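Local coordinates for protein protease LasA (Pseudomonas aeruginosa, PDB 3IT5) that cleaves the pentaglycine cross-links of staphylococcal cell walls as a secreted zinc metallopeptidase of the M23 family and contributes to elastin breakdown, at residues Gln135-Ser138 with Arg143-Val146; Phe160-Gln163 with Thr168-Ala171. All coordinates share one frame; numbering follows the deposited sequence.

Interaction 1: Gln135-Ser138 with Arg143-Val146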
ATOM      1  N   GLN A 135       4.352  -6.966  -9.894  1.00  8.29           N
ATOM      2  CA  GLN A 135       5.089  -8.211 -10.132  1.00  8.50           C
ATOM      3  C   GLN A 135       6.578  -8.072  -9.811  1.00  8.49           C
ATOM      4  O   GLN A 135       7.260  -7.189 -10.343  1.00  8.35           O
ATOM      5  CB  GLN A 135       4.878  -8.723 -11.568  1.00  8.60           C
ATOM      6  CG  GLN A 135       5.555 -10.073 -11.885  1.00  9.24           C
ATOM      7  CD  GLN A 135       5.019 -11.241 -11.060  1.00  9.74           C
ATOM      8  OE1 GLN A 135       4.055 -11.103 -10.307  1.00 10.42           O
ATOM      9  NE2 GLN A 135       5.651 -12.399 -11.203  1.00  9.74           N
ATOM     10  N   GLY A 136       7.059  -8.929  -8.913  1.00  8.24           N
ATOM     11  CA  GLY A 136       8.472  -8.965  -8.542  1.00  8.41           C
ATOM     12  C   GLY A 136       8.980  -7.878  -7.606  1.00  8.29           C
ATOM     13  O   GLY A 136      10.143  -7.911  -7.207  1.00  8.41           O
ATOM     14  N   ALA A 137       8.124  -6.919  -7.253  1.00  8.39           N
ATOM     15  CA  ALA A 137       8.513  -5.813  -6.370  1.00  8.48           C
ATOM     16  C   ALA A 137       8.748  -6.264  -4.924  1.00  8.50           C
ATOM     17  O   ALA A 137       8.014  -7.106  -4.403  1.00  8.46           O
ATOM     18  CB  ALA A 137       7.477  -4.701  -6.419  1.00  8.38           C
ATOM     19  N   SER A 138       9.777  -5.704  -4.288  1.00  8.56           N
ATOM     20  CA  SER A 138      10.060  -5.987  -2.877  1.00  8.49           C
ATOM     21  C   SER A 138       9.529  -4.908  -1.930  1.00  8.28           C
ATOM     22  O   SER A 138       9.657  -3.711  -2.193  1.00  8.05           O
ATOM     23  CB  SER A 138      11.558  -6.190  -2.630  1.00  8.34           C
ATOM     24  OG  SER A 138      12.007  -7.436  -3.136  1.00  9.77           O
ATOM     25  N   ARG A 143       8.923 -10.382  -1.635  1.00  8.96           N
ATOM     26  CA  ARG A 143       8.736 -10.199  -3.068  1.00  9.43           C
ATOM     27  C   ARG A 143       7.311 -10.612  -3.402  1.00  9.33           C
ATOM     28  O   ARG A 143       6.874 -11.710  -3.051  1.00  9.27           O
ATOM     29  CB  ARG A 143       9.731 -11.045  -3.868  1.00  9.54           C
ATOM     30  CG  ARG A 143       9.543 -10.962  -5.384  1.00 10.58           C
ATOM     31  CD  ARG A 143      10.408 -11.975  -6.120  1.00 12.31           C
ATOM     32  NE  ARG A 143      11.814 -11.575  -6.147  1.00 14.86           N
ATOM     33  CZ  ARG A 143      12.759 -12.168  -6.874  1.00 16.00           C
ATOM     34  NH1 ARG A 143      12.466 -13.202  -7.657  1.00 16.33           N
ATOM     35  NH2 ARG A 143      14.006 -11.718  -6.823  1.00 16.23           N
ATOM     36  N   ILE A 144       6.587  -9.729  -4.077  1.00  9.27           N
ATOM     37  CA  ILE A 144       5.188  -9.986  -4.410  1.00  9.27           C
ATOM     38  C   ILE A 144       5.038 -10.662  -5.778  1.00  9.16           C
ATOM     39  O   ILE A 144       5.700 -10.289  -6.755  1.00  9.21           O
ATOM     40  CB  ILE A 144       4.322  -8.694  -4.278  1.00  9.36           C
ATOM     41  CG1 ILE A 144       2.851  -8.958  -4.623  1.00  9.92           C
ATOM     42  CG2 ILE A 144       4.888  -7.559  -5.118  1.00  9.95           C
ATOM     43  CD1 ILE A 144       1.899  -7.874  -4.114  1.00 10.88           C
ATOM     44  N   ASN A 145       4.200 -11.692  -5.817  1.00  8.88           N
ATOM     45  CA  ASN A 145       3.764 -12.281  -7.070  1.00  8.93           C
ATOM     46  C   ASN A 145       2.303 -11.918  -7.290  1.00  9.07           C
ATOM     47  O   ASN A 145       1.462 -12.092  -6.401  1.00  8.61           O
ATOM     48  CB  ASN A 145       3.947 -13.797  -7.066  1.00  8.89           C
ATOM     49  CG  ASN A 145       3.891 -14.402  -8.462  1.00  9.44           C
ATOM     50  OD1 ASN A 145       4.826 -14.255  -9.255  1.00  9.46           O
ATOM     51  ND2 ASN A 145       2.804 -15.111  -8.758  1.00  8.81           N
ATOM     52  N   VAL A 146       2.030 -11.404  -8.482  1.00  9.09           N
ATOM     53  CA  VAL A 146       0.717 -10.924  -8.885  1.00  9.52           C
ATOM     54  C   VAL A 146      -0.170 -12.072  -9.401  1.00  9.76           C
ATOM     55  O   VAL A 146       0.272 -12.897 -10.207  1.00  9.75           O
ATOM     56  CB  VAL A 146       0.904  -9.783  -9.935  1.00  9.44           C
ATOM     57  CG1 VAL A 146      -0.063  -9.879 -11.094  1.00  9.53           C
ATOM     58  CG2 VAL A 146       0.880  -8.409  -9.255  1.00  9.12           C
TER
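Ser-138 and Arg-143 form an antiparallel, non-hydrogen-bonded pair, and two backbone bonds continue the pairing: Ile-144 N to Ala-137 O at 3.0 Å and Gly-136 N to Ile-144 O at 2.9 Å. Ile-144 thus bonds through both its N-H and its carbonyl. Beyond Gly-136 the side chain of Gln-135 takes over from the backbone. Its CG stands anti to the backbone N (chi1 -177°) and the chain then bends at chi2, which brings the amide alongside that of Asn-145. Both side chains point the same way, with their amide planes 71° apart. Gln-135 OE1 accepts the N-H of Val-146 at 2.7 Å in an almost straight bond. Gln-135 NE2 donates to Asn-145 OD1 at 2.8 Å, close to the plane of its own amide but from above the carbonyl plane of Asn-145. Two bonds therefore fix the rotation of the glutamine amide. The other branch of the Asn-145 amide is also held, because ND2 bonds to Arg-157 O. On the buried side, Ile-144 CG2 lies 3.2 Å from Ala-137 O and 4.1 Å from Ala-137 CB. Arg-143 CG packs against Gly-136 O at 3.6 Å. Strand 142-145 has its other edge on strand 159-162, through backbone bonds of Arg-143 with Tyr-161 and of Asn-145 with Tyr-159. The arrangement is a beta hairpin at the margin of a small antiparallel sheet, with a glutamine side chain extending the ladder past the last backbone bond.

Interaction 2: Phe160-Gln163 with Thr168-Ala171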
ATOM      1  N   PHE A 160       3.069 -13.059  -0.899  1.00  8.09           N
ATOM      2  CA  PHE A 160       4.245 -12.303  -0.502  1.00  8.07           C
ATOM      3  C   PHE A 160       5.308 -13.324  -0.100  1.00  8.17           C
ATOM      4  O   PHE A 160       5.134 -14.044   0.885  1.00  7.76           O
ATOM      5  CB  PHE A 160       3.916 -11.390   0.685  1.00  8.04           C
ATOM      6  CG  PHE A 160       2.977 -10.257   0.348  1.00  8.53           C
ATOM      7  CD1 PHE A 160       3.465  -8.967   0.161  1.00  8.91           C
ATOM      8  CD2 PHE A 160       1.606 -10.477   0.225  1.00  8.75           C
ATOM      9  CE1 PHE A 160       2.604  -7.914  -0.150  1.00  9.39           C
ATOM     10  CE2 PHE A 160       0.735  -9.432  -0.087  1.00  9.10           C
ATOM     11  CZ  PHE A 160       1.232  -8.151  -0.273  1.00  9.10           C
ATOM     12  N   TYR A 161       6.391 -13.415  -0.872  1.00  8.13           N
ATOM     13  CA  TYR A 161       7.452 -14.369  -0.547  1.00  8.16           C
ATOM     14  C   TYR A 161       8.596 -13.704   0.205  1.00  8.04           C
ATOM     15  O   TYR A 161       9.297 -12.841  -0.342  1.00  7.58           O
ATOM     16  CB  TYR A 161       7.966 -15.103  -1.796  1.00  8.27           C
ATOM     17  CG  TYR A 161       9.108 -16.064  -1.509  1.00  8.69           C
ATOM     18  CD1 TYR A 161       8.871 -17.294  -0.890  1.00  8.63           C
ATOM     19  CD2 TYR A 161      10.424 -15.737  -1.842  1.00  8.65           C
ATOM     20  CE1 TYR A 161       9.912 -18.177  -0.618  1.00  9.07           C
ATOM     21  CE2 TYR A 161      11.475 -16.614  -1.572  1.00  9.07           C
ATOM     22  CZ  TYR A 161      11.209 -17.832  -0.961  1.00  9.12           C
ATOM     23  OH  TYR A 161      12.234 -18.709  -0.689  1.00  9.29           O
ATOM     24  N   ASN A 162       8.772 -14.113   1.463  1.00  7.88           N
ATOM     25  CA  ASN A 162       9.870 -13.632   2.292  1.00  7.88           C
ATOM     26  C   ASN A 162      11.197 -14.238   1.833  1.00  8.14           C
ATOM     27  O   ASN A 162      11.434 -15.441   1.990  1.00  8.17           O
ATOM     28  CB  ASN A 162       9.607 -13.942   3.775  1.00  7.84           C
ATOM     29  CG  ASN A 162      10.627 -13.296   4.708  1.00  7.17           C
ATOM     30  OD1 ASN A 162      11.814 -13.200   4.394  1.00  7.25           O
ATOM     31  ND2 ASN A 162      10.161 -12.860   5.868  1.00  6.97           N
ATOM     32  N   GLN A 163      12.062 -13.389   1.283  1.00  8.39           N
ATOM     33  CA  GLN A 163      13.328 -13.819   0.682  1.00  8.69           C
ATOM     34  C   GLN A 163      14.438 -14.063   1.712  1.00  8.92           C
ATOM     35  O   GLN A 163      15.537 -14.499   1.359  1.00  8.97           O
ATOM     36  CB  GLN A 163      13.785 -12.793  -0.366  1.00  8.87           C
ATOM     37  CG  GLN A 163      12.775 -12.578  -1.496  1.00  8.75           C
ATOM     38  CD  GLN A 163      13.011 -11.300  -2.269  1.00  9.14           C
ATOM     39  OE1 GLN A 163      13.333 -11.337  -3.451  1.00  9.42           O
ATOM     40  NE2 GLN A 163      12.848 -10.156  -1.603  1.00  9.62           N
ATOM     41  N   THR A 168       6.159 -18.250   2.647  1.00  8.02           N
ATOM     42  CA  THR A 168       5.126 -17.726   1.756  1.00  8.03           C
ATOM     43  C   THR A 168       3.986 -17.147   2.591  1.00  8.01           C
ATOM     44  O   THR A 168       3.560 -17.752   3.579  1.00  8.12           O
ATOM     45  CB  THR A 168       4.605 -18.830   0.812  1.00  8.02           C
ATOM     46  OG1 THR A 168       5.705 -19.373   0.079  1.00  8.00           O
ATOM     47  CG2 THR A 168       3.570 -18.286  -0.176  1.00  8.20           C
ATOM     48  N   HIS A 169       3.505 -15.973   2.194  1.00  8.07           N
ATOM     49  CA  HIS A 169       2.529 -15.223   2.983  1.00  8.13           C
ATOM     50  C   HIS A 169       1.280 -14.897   2.178  1.00  8.36           C
ATOM     51  O   HIS A 169       1.355 -14.271   1.120  1.00  8.36           O
ATOM     52  CB  HIS A 169       3.170 -13.953   3.549  1.00  7.86           C
ATOM     53  CG  HIS A 169       4.400 -14.220   4.359  1.00  7.86           C
ATOM     54  ND1 HIS A 169       4.396 -14.238   5.737  1.00  7.19           N
ATOM     55  CD2 HIS A 169       5.667 -14.512   3.982  1.00  6.98           C
ATOM     56  CE1 HIS A 169       5.611 -14.513   6.175  1.00  6.82           C
ATOM     57  NE2 HIS A 169       6.400 -14.691   5.129  1.00  7.10           N
ATOM     58  N   CYS A 170       0.135 -15.317   2.704  1.00  8.65           N
ATOM     59  CA  CYS A 170      -1.125 -15.283   1.966  1.00  9.09           C
ATOM     60  C   CYS A 170      -1.925 -14.005   2.201  1.00  8.75           C
ATOM     61  O   CYS A 170      -1.726 -13.302   3.195  1.00  8.48           O
ATOM     62  CB  CYS A 170      -1.981 -16.510   2.325  1.00  9.21           C
ATOM     63  SG  CYS A 170      -1.158 -18.122   2.088  1.00 11.29           S
ATOM     64  N   ALA A 171      -2.834 -13.717   1.271  1.00  8.90           N
ATOM     65  CA  ALA A 171      -3.820 -12.661   1.462  1.00  8.97           C
ATOM     66  C   ALA A 171      -4.676 -13.002   2.675  1.00  9.02           C
ATOM     67  O   ALA A 171      -4.963 -14.177   2.928  1.00  9.02           O
ATOM     68  CB  ALA A 171      -4.682 -12.517   0.231  1.00  8.99           C
TER
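Phe-160 and His-169 face each other as an antiparallel hydrogen-bonded pair. Phe-160 N donates to His-169 O at 2.9 Å, nearly straight and in the carbonyl plane. The return bond, His-169 N to Phe-160 O, is 2.8 Å long but more bent, with 132° at the hydrogen. The next pair, Tyr-161 and Thr-168, is non-hydrogen-bonded.

His-169 carries much of the side-chain contact. Its CB lies 3.3 Å from Phe-160 O and also touches Phe-160 CB. With CG beside the backbone N (chi1 -56°), the imidazole runs along the partner strand toward Asn-162. CG passes close to Phe-160 O. His-169 CD2 comes to 3.2 Å from Phe-160 O, which sits at the ring edge, in the ring plane. At the tip, His-169 NE2 is 3.6 Å from Asn-162 CB. The polar partner of NE2 is Thr-167 OG1, in the connecting loop. Asn-162 is also tied to that loop, since its OD1 accepts the N-H of Ser-164. These two bonds tie a side chain of each strand to the connecting loop.

On the face that carries Tyr-161 and Thr-168, the two side chains cross at about a right angle. Thr-168 OG1 meets the tyrosine ring at its edge, 3.9 Å from Tyr-161 CD1.

On the other face, Phe-160 and His-169 both touch Leu-175 of strand 175-176. There Phe-160 makes an edge-to-face contact with Phe-35 of strand 34-38, and His-169 makes one with Tyr-142. Just past the pairing, Cys-170 is joined to Cys-155 by a disulfide. The hairpin thus forms one margin of the four-stranded sheet, with strand 142-145 next to strand 159-162 and its Phe-160 face turned to strands of the larger sheet.

Overall arrangement
Interactions 1 and 2 lie in series along the chain, with centres about 9 Å apart. Each joins a neighbouring pair in one four-stranded antiparallel sheet, ordered 138-139, 142-145, 159-162, 168-169. This is a simple up-and-down meander. Interaction 1 lies at one margin and interaction 2 at the other. The two inner strands connect them, and Ile-144 CD1 packs on Phe-160 CZ at 3.9 Å. Ser-138 OG and Gln-163 NE2 form a further bond between the two contacts. The side chains of Ile-144 and Phe-160 are each about 12 Å from the zinc ion, so this small sheet flanks the metal site without supplying its ligands, His-23, Asp-36 and His-122.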